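Local coordinates for erythrocyte binding antigen 140 (Plasmodium falciparum, PDB 4GF2), which probably binds sialic acid-bearing glycophorin C on host red cells during parasite invasion, through the paired Duffy-binding-like domains held in this fragment, at residues E182-F187 and D266-N271; M189-L194 and S220-F225; N317-N322 and I373-L378. The protein carries 3 engineered substitutions. All coordinates share one frame; numbering follows the deposited sequence.

Contact 1 of 3, residues E182-F187 and D266-N271; sequences EWNENF and DDFFKN
F187 meets F268 and F269 in a buried aromatic cluster. It joins the long helix 175-202 of the first Duffy-binding-like domain to the short helix 265-269. F187 CB sits 3.9 Å above the ring plane of W183, one turn earlier on the same helix, offset toward its rim. CG lies anti to the backbone N (chi1 171°), which sends the ring out toward the short helix. The two flanks of the rim then meet different partners, both from one side of the ring plane. F187 CD2 is 3.7 Å from F268 CE2, and F187 CE2 is 3.2 Å from the same atom, so the packing is tight. These two rings are oblique, with planes 31° apart. F187 CE1 lies 3.7 Å from F269 CE1, and the tip atom F187 CZ is 3.6 Å from it. The F269 edge is turned to the F187 face in an offset edge-to-face pair, with planes 76° apart. W183 CH2 and F269 CZ meet edge to edge at 4.1 Å. No hydrogen bond crosses between the segments; W183 NE1 is satisfied by Q232. Helix 213-242 packs against the cluster, with S229 on F187, K230 and M233 on F269, and L236 on W183.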
# COMPACT_ATOMS: atom_id res chain seq x y z
N GLU A 182 20.54 -5.77 23.92
CA GLU A 182 20.31 -7.02 23.20
C GLU A 182 19.38 -6.76 22.02
O GLU A 182 19.65 -7.17 20.89
CB GLU A 182 19.70 -8.09 24.12
CG GLU A 182 19.44 -9.43 23.43
CD GLU A 182 18.77 -10.45 24.33
OE1 GLU A 182 18.37 -10.10 25.46
OE2 GLU A 182 18.65 -11.63 23.90
N TRP A 183 18.27 -6.06 22.29
CA TRP A 183 17.29 -5.76 21.26
C TRP A 183 17.93 -4.98 20.12
O TRP A 183 17.68 -5.26 18.94
CB TRP A 183 16.13 -4.96 21.84
CG TRP A 183 15.09 -4.65 20.83
CD1 TRP A 183 13.95 -5.36 20.59
CD2 TRP A 183 15.10 -3.57 19.90
NE1 TRP A 183 13.24 -4.77 19.57
CE2 TRP A 183 13.93 -3.67 19.13
CE3 TRP A 183 15.98 -2.52 19.64
CZ2 TRP A 183 13.61 -2.77 18.11
CZ3 TRP A 183 15.67 -1.62 18.64
CH2 TRP A 183 14.50 -1.75 17.89
N ASN A 184 18.75 -3.99 20.46
CA ASN A 184 19.45 -3.19 19.47
C ASN A 184 20.28 -4.07 18.54
O ASN A 184 20.27 -3.88 17.32
CB ASN A 184 20.34 -2.15 20.14
CG ASN A 184 21.02 -1.23 19.14
OD1 ASN A 184 20.46 -0.92 18.08
ND2 ASN A 184 22.22 -0.77 19.47
N GLU A 185 21.00 -5.02 19.12
CA GLU A 185 21.82 -5.94 18.33
C GLU A 185 20.95 -6.86 17.47
O GLU A 185 21.23 -7.06 16.29
CB GLU A 185 22.73 -6.77 19.24
CG GLU A 185 23.86 -5.96 19.87
CD GLU A 185 24.63 -6.75 20.92
OE1 GLU A 185 24.03 -7.60 21.60
OE2 GLU A 185 25.85 -6.52 21.05
N ASN A 186 19.89 -7.42 18.06
CA ASN A 186 18.98 -8.27 17.31
C ASN A 186 18.43 -7.49 16.11
O ASN A 186 18.27 -8.04 15.02
CB ASN A 186 17.81 -8.75 18.18
CG ASN A 186 18.25 -9.63 19.34
OD1 ASN A 186 17.54 -9.72 20.35
ND2 ASN A 186 19.39 -10.29 19.21
N PHE A 187 18.16 -6.21 16.33
CA PHE A 187 17.53 -5.37 15.32
C PHE A 187 18.44 -5.09 14.14
O PHE A 187 18.03 -5.24 12.99
CB PHE A 187 17.11 -4.04 15.96
CG PHE A 187 16.65 -3.02 14.97
CD1 PHE A 187 15.42 -3.13 14.36
CD2 PHE A 187 17.45 -1.94 14.65
CE1 PHE A 187 14.99 -2.19 13.45
CE2 PHE A 187 17.03 -0.99 13.75
CZ PHE A 187 15.80 -1.12 13.14
N ASP A 266 12.50 8.44 15.77
CA ASP A 266 12.02 8.82 14.45
C ASP A 266 13.11 8.64 13.40
O ASP A 266 12.95 7.88 12.45
CB ASP A 266 11.52 10.27 14.46
CG ASP A 266 10.87 10.68 13.15
OD1 ASP A 266 10.46 9.78 12.38
OD2 ASP A 266 10.77 11.89 12.89
N ASP A 267 14.23 9.33 13.59
CA ASP A 267 15.34 9.28 12.64
C ASP A 267 15.92 7.87 12.56
O ASP A 267 16.56 7.50 11.57
CB ASP A 267 16.43 10.28 13.04
CG ASP A 267 17.57 10.31 12.05
OD1 ASP A 267 17.32 10.15 10.83
OD2 ASP A 267 18.73 10.51 12.48
N PHE A 268 15.71 7.09 13.62
CA PHE A 268 16.21 5.73 13.69
C PHE A 268 15.46 4.84 12.70
O PHE A 268 16.03 3.90 12.14
CB PHE A 268 16.05 5.19 15.11
CG PHE A 268 16.92 4.00 15.41
CD1 PHE A 268 18.24 4.16 15.77
CD2 PHE A 268 16.39 2.72 15.36
CE1 PHE A 268 19.04 3.07 16.05
CE2 PHE A 268 17.18 1.62 15.65
CZ PHE A 268 18.51 1.80 16.00
N PHE A 269 14.19 5.14 12.47
CA PHE A 269 13.36 4.33 11.60
C PHE A 269 12.93 5.04 10.31
O PHE A 269 12.23 4.46 9.49
CB PHE A 269 12.12 3.85 12.35
CG PHE A 269 12.43 3.00 13.54
CD1 PHE A 269 12.87 1.69 13.38
CD2 PHE A 269 12.29 3.50 14.82
CE1 PHE A 269 13.16 0.91 14.48
CE2 PHE A 269 12.58 2.72 15.92
CZ PHE A 269 13.01 1.43 15.75
N LYS A 270 13.35 6.30 10.14
CA LYS A 270 13.11 6.99 8.88
C LYS A 270 13.75 6.20 7.75
O LYS A 270 14.97 5.99 7.74
CB LYS A 270 13.70 8.41 8.91
CG LYS A 270 12.90 9.42 9.72
CD LYS A 270 13.24 10.84 9.31
CE LYS A 270 12.63 11.87 10.25
NZ LYS A 270 13.36 11.95 11.55
N ASN A 271 12.94 5.75 6.80
CA ASN A 271 13.47 5.04 5.64
C ASN A 271 14.40 5.94 4.84
O ASN A 271 14.05 7.06 4.48
CB ASN A 271 12.34 4.53 4.75
CG ASN A 271 11.79 3.19 5.22
OD1 ASN A 271 12.10 2.73 6.32
ND2 ASN A 271 10.97 2.56 4.39

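Contact 2 of 3, residues M189-L194 and S220-F225; sequences MEKKRL and SSYTSF
L194 and Y222 bring two helices together, with their segment axes 10.2 Å apart at closest approach. The N-to-C directions differ by 160°, so the pair is antiparallel. Helices 175-202 and 213-242 follow each other in the chain and form a helical hairpin of the first Duffy-binding-like domain. The C202-C215 disulfide ties the helices near the turn. F225 points its ring toward the other helix. L194 CD1 lies 3.4 Å from F225 CG, the ring carbon next to F225 CB. E190 CG comes to 3.4 Å from F225 CE1, nearer the ring's far end, and the carboxylate plane is turned 70° from the ring. K191 CA adds a backbone contact with F225 CE2. Y222 lies beside this group. Its ring edge receives L194 CB, which is 3.8 Å from Y222 CD1. The K191 chain leaves anti to its backbone N (chi1 179°) and bends at its last two torsions. K191 NZ thereby donates a hydrogen bond of 2.9 Å to Y222 OH. The E190 carboxylate is steadied along its own helix by R193, which grips it side-on. R193 NE reaches E190 OE1 at 3.0 Å, nearly straight, and R193 NH2 reaches E190 OE2 at 2.8 Å.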
# COMPACT_ATOMS: atom_id res chain seq x y z
N MET A 189 20.94 -6.72 13.12
CA MET A 189 21.28 -7.94 12.40
C MET A 189 20.17 -8.27 11.41
O MET A 189 20.42 -8.49 10.22
CB MET A 189 21.49 -9.09 13.38
CG MET A 189 21.94 -10.38 12.73
SD MET A 189 22.55 -11.58 13.93
CE MET A 189 21.08 -11.87 14.91
N GLU A 190 18.94 -8.30 11.90
CA GLU A 190 17.80 -8.64 11.06
C GLU A 190 17.59 -7.55 10.01
O GLU A 190 17.14 -7.82 8.89
CB GLU A 190 16.55 -8.84 11.93
CG GLU A 190 15.28 -9.16 11.16
CD GLU A 190 15.34 -10.47 10.40
OE1 GLU A 190 16.37 -11.18 10.51
OE2 GLU A 190 14.37 -10.80 9.69
N LYS A 191 17.95 -6.32 10.36
CA LYS A 191 17.83 -5.19 9.44
C LYS A 191 18.75 -5.37 8.24
O LYS A 191 18.32 -5.23 7.10
CB LYS A 191 18.14 -3.89 10.18
CG LYS A 191 18.08 -2.64 9.33
CD LYS A 191 17.80 -1.41 10.19
CE LYS A 191 18.64 -0.22 9.77
NZ LYS A 191 18.35 0.21 8.38
N LYS A 192 20.02 -5.67 8.51
CA LYS A 192 20.97 -5.95 7.44
C LYS A 192 20.46 -7.05 6.53
O LYS A 192 20.38 -6.89 5.31
CB LYS A 192 22.33 -6.38 8.01
CG LYS A 192 23.15 -5.26 8.63
CD LYS A 192 24.50 -5.79 9.10
CE LYS A 192 25.27 -4.74 9.89
NZ LYS A 192 26.59 -5.26 10.36
N ARG A 193 20.11 -8.19 7.13
CA ARG A 193 19.69 -9.36 6.37
C ARG A 193 18.52 -9.02 5.46
O ARG A 193 18.54 -9.33 4.27
CB ARG A 193 19.32 -10.50 7.31
CG ARG A 193 19.09 -11.82 6.62
CD ARG A 193 18.53 -12.86 7.58
NE ARG A 193 17.15 -12.58 7.95
CZ ARG A 193 16.09 -12.87 7.20
NH1 ARG A 193 16.25 -13.45 6.02
NH2 ARG A 193 14.87 -12.58 7.63
N LEU A 194 17.49 -8.39 6.01
CA LEU A 194 16.31 -8.06 5.22
C LEU A 194 16.65 -7.09 4.09
O LEU A 194 16.05 -7.15 3.02
CB LEU A 194 15.21 -7.48 6.11
CG LEU A 194 14.51 -8.47 7.04
CD1 LEU A 194 13.56 -7.73 7.97
CD2 LEU A 194 13.76 -9.53 6.26
N SER A 220 8.48 -5.29 1.12
CA SER A 220 7.33 -5.33 2.01
C SER A 220 7.70 -5.94 3.35
O SER A 220 7.28 -5.44 4.40
CB SER A 220 6.20 -6.14 1.36
OG SER A 220 5.15 -6.35 2.28
N SER A 221 8.48 -7.01 3.32
CA SER A 221 8.93 -7.66 4.55
C SER A 221 9.74 -6.67 5.38
O SER A 221 9.56 -6.58 6.59
CB SER A 221 9.78 -8.89 4.23
OG SER A 221 9.00 -9.89 3.59
N TYR A 222 10.62 -5.93 4.72
CA TYR A 222 11.47 -4.96 5.40
C TYR A 222 10.64 -3.87 6.06
O TYR A 222 10.90 -3.47 7.19
CB TYR A 222 12.46 -4.34 4.41
CG TYR A 222 13.42 -3.36 5.04
CD1 TYR A 222 14.61 -3.79 5.60
CD2 TYR A 222 13.13 -2.00 5.07
CE1 TYR A 222 15.49 -2.89 6.18
CE2 TYR A 222 14.00 -1.10 5.64
CZ TYR A 222 15.18 -1.55 6.19
OH TYR A 222 16.05 -0.65 6.76
N THR A 223 9.62 -3.39 5.35
CA THR A 223 8.75 -2.35 5.88
C THR A 223 8.07 -2.80 7.17
O THR A 223 8.15 -2.11 8.18
CB THR A 223 7.68 -1.96 4.87
OG1 THR A 223 8.29 -1.26 3.78
CG2 THR A 223 6.62 -1.06 5.50
N SER A 224 7.40 -3.94 7.13
CA SER A 224 6.66 -4.41 8.30
C SER A 224 7.59 -4.62 9.48
O SER A 224 7.23 -4.35 10.62
CB SER A 224 5.88 -5.69 7.98
OG SER A 224 6.73 -6.73 7.56
N PHE A 225 8.80 -5.09 9.20
CA PHE A 225 9.78 -5.35 10.25
C PHE A 225 10.18 -4.05 10.95
O PHE A 225 10.43 -4.04 12.16
CB PHE A 225 11.02 -6.02 9.67
CG PHE A 225 12.23 -5.90 10.54
CD1 PHE A 225 12.39 -6.73 11.64
CD2 PHE A 225 13.19 -4.95 10.27
CE1 PHE A 225 13.51 -6.61 12.44
CE2 PHE A 225 14.31 -4.83 11.08
CZ PHE A 225 14.47 -5.66 12.16

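Contact 3 of 3, residues N317-N322 and I373-L378; sequences NYKSNN and IYEAQL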
# COMPACT_ATOMS: atom_id res chain seq x y z
N ASN A 317 -0.07 3.88 -24.02
CA ASN A 317 0.62 4.61 -25.07
C ASN A 317 -0.13 5.90 -25.39
O ASN A 317 -1.26 6.09 -24.95
CB ASN A 317 0.75 3.74 -26.32
CG ASN A 317 1.78 4.26 -27.30
OD1 ASN A 317 2.84 4.74 -26.90
ND2 ASN A 317 1.48 4.17 -28.58
N TYR A 318 0.52 6.78 -26.15
CA TYR A 318 -0.10 8.02 -26.59
C TYR A 318 -1.42 7.75 -27.31
O TYR A 318 -1.56 6.73 -27.98
CB TYR A 318 0.84 8.78 -27.54
CG TYR A 318 2.10 9.30 -26.88
CD1 TYR A 318 2.11 10.51 -26.21
CD2 TYR A 318 3.29 8.58 -26.95
CE1 TYR A 318 3.26 11.00 -25.62
CE2 TYR A 318 4.45 9.05 -26.36
CZ TYR A 318 4.43 10.26 -25.70
OH TYR A 318 5.58 10.74 -25.11
N LYS A 319 -2.37 8.67 -27.16
CA LYS A 319 -3.61 8.60 -27.93
C LYS A 319 -3.24 8.82 -29.39
O LYS A 319 -2.57 9.81 -29.72
CB LYS A 319 -4.61 9.66 -27.48
CG LYS A 319 -4.84 9.73 -25.98
CD LYS A 319 -5.37 8.43 -25.42
CE LYS A 319 -5.54 8.52 -23.91
NZ LYS A 319 -6.12 7.28 -23.33
N SER A 320 -3.64 7.91 -30.26
CA SER A 320 -3.27 7.99 -31.67
C SER A 320 -3.91 9.20 -32.34
O SER A 320 -5.01 9.62 -31.97
CB SER A 320 -3.67 6.72 -32.42
OG SER A 320 -5.08 6.62 -32.51
N ASN A 321 -3.20 9.77 -33.32
CA ASN A 321 -3.71 10.91 -34.07
C ASN A 321 -4.92 10.52 -34.90
O ASN A 321 -5.78 11.35 -35.20
CB ASN A 321 -2.61 11.47 -34.97
CG ASN A 321 -1.38 11.88 -34.19
OD1 ASN A 321 -1.45 12.18 -33.00
ND2 ASN A 321 -0.23 11.90 -34.86
N ASN A 322 -4.99 9.25 -35.28
CA ASN A 322 -6.18 8.72 -35.93
C ASN A 322 -7.36 8.80 -34.98
O ASN A 322 -7.19 8.76 -33.76
CB ASN A 322 -5.98 7.26 -36.34
CG ASN A 322 -4.87 7.09 -37.36
OD1 ASN A 322 -4.67 7.93 -38.23
ND2 ASN A 322 -4.14 5.98 -37.25
N ILE A 373 -3.13 8.89 -13.54
CA ILE A 373 -2.13 9.88 -13.89
C ILE A 373 -1.83 9.85 -15.39
O ILE A 373 -1.88 10.88 -16.06
CB ILE A 373 -0.84 9.69 -13.07
CG1 ILE A 373 -1.08 10.16 -11.64
CG2 ILE A 373 0.32 10.46 -13.68
CD1 ILE A 373 0.03 9.81 -10.67
N TYR A 374 -1.54 8.66 -15.92
CA TYR A 374 -1.21 8.54 -17.34
C TYR A 374 -2.39 8.93 -18.22
O TYR A 374 -2.22 9.59 -19.24
CB TYR A 374 -0.72 7.13 -17.67
CG TYR A 374 0.60 6.81 -17.00
CD1 TYR A 374 1.73 7.57 -17.28
CD2 TYR A 374 0.71 5.78 -16.09
CE1 TYR A 374 2.94 7.29 -16.67
CE2 TYR A 374 1.91 5.50 -15.47
CZ TYR A 374 3.02 6.26 -15.77
OH TYR A 374 4.22 5.98 -15.16
N GLU A 375 -3.60 8.53 -17.83
CA GLU A 375 -4.78 8.93 -18.59
C GLU A 375 -4.82 10.45 -18.68
O GLU A 375 -5.05 11.01 -19.75
CB GLU A 375 -6.05 8.40 -17.93
CG GLU A 375 -7.34 8.84 -18.61
CD GLU A 375 -7.47 8.31 -20.03
OE1 GLU A 375 -6.64 7.48 -20.44
OE2 GLU A 375 -8.42 8.73 -20.73
N ALA A 376 -4.59 11.12 -17.55
CA ALA A 376 -4.63 12.58 -17.52
C ALA A 376 -3.55 13.16 -18.42
O ALA A 376 -3.82 14.04 -19.24
CB ALA A 376 -4.46 13.09 -16.10
N GLN A 377 -2.32 12.67 -18.27
CA GLN A 377 -1.21 13.17 -19.07
C GLN A 377 -1.47 12.95 -20.55
O GLN A 377 -1.30 13.85 -21.36
CB GLN A 377 0.09 12.48 -18.67
CG GLN A 377 0.69 12.96 -17.36
CD GLN A 377 1.96 12.21 -17.02
OE1 GLN A 377 2.07 11.01 -17.26
NE2 GLN A 377 2.94 12.93 -16.47
N LEU A 378 -1.88 11.73 -20.91
CA LEU A 378 -2.15 11.39 -22.30
C LEU A 378 -3.23 12.27 -22.89
O LEU A 378 -3.12 12.73 -24.03
CB LEU A 378 -2.55 9.93 -22.42
CG LEU A 378 -1.44 8.95 -22.09
CD1 LEU A 378 -1.97 7.54 -22.07
CD2 LEU A 378 -0.32 9.09 -23.09
O HOH W 1 -8.72 7.81 -23.50
O HOH W 2 -1.52 10.99 -25.66
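N317 brings its backbone, not its side chain, to L378. N317 O lies 3.3 Å from L378 CD1, while its OD1 is held by R312. The adjoining C316 is disulfide-bonded to C349, whose backbone N also bonds to E375 OE1 on helix 361-382. Next, Y318 CA lies 3.7 Å from L378 CD2. Its CB points away, but ring atom Y318 CD1 comes to 4.2 Å from L378 CD2; the ring also meets Y381. K319 makes the polar link. K319 N donates to a water 2.9 Å away, and that water donates to L378 O. The K319 side chain bends at chi2 (-60°) and crosses L378 at about a right angle, with K319 CE 3.6 Å from L378 CB. This brings K319 NZ to E375 OE1 at 2.9 Å, a salt bridge met on the syn side of the carboxylate, 22° out of its plane. A second water bridges K319 NZ and E375 OE2. NZ also donates to T347 O, and E375 OE2 receives S398 OG. Several donors thus satisfy the buried E375 carboxylate, which probably keeps it ionised. The chemistry implies a charged, water-bridged anchor beside one leucine, joining an irregular loop to helix 361-382 of the second Duffy-binding-like domain.

How the contacts relate
Contacts 1 and 2 share helix 175-202 and lie in the first Duffy-binding-like domain, with centres 11 Å apart. They touch where F187 CD1 meets F225 CZ at 3.5 Å, so ring packing continues from one into the other. Contact 2 is nested in the chain loop that contact 1 closes. Contact 1 is the buried one, and aromatic rings dominate it. Contact 2 is partly buried and mixes charged and polar groups with its rings. Contact 3 is also partly buried but joins a loop to a helix, with a salt bridge and bridging waters beside a packed leucine. Its centre is about 45 Å from that of contact 1, across the chain's centre.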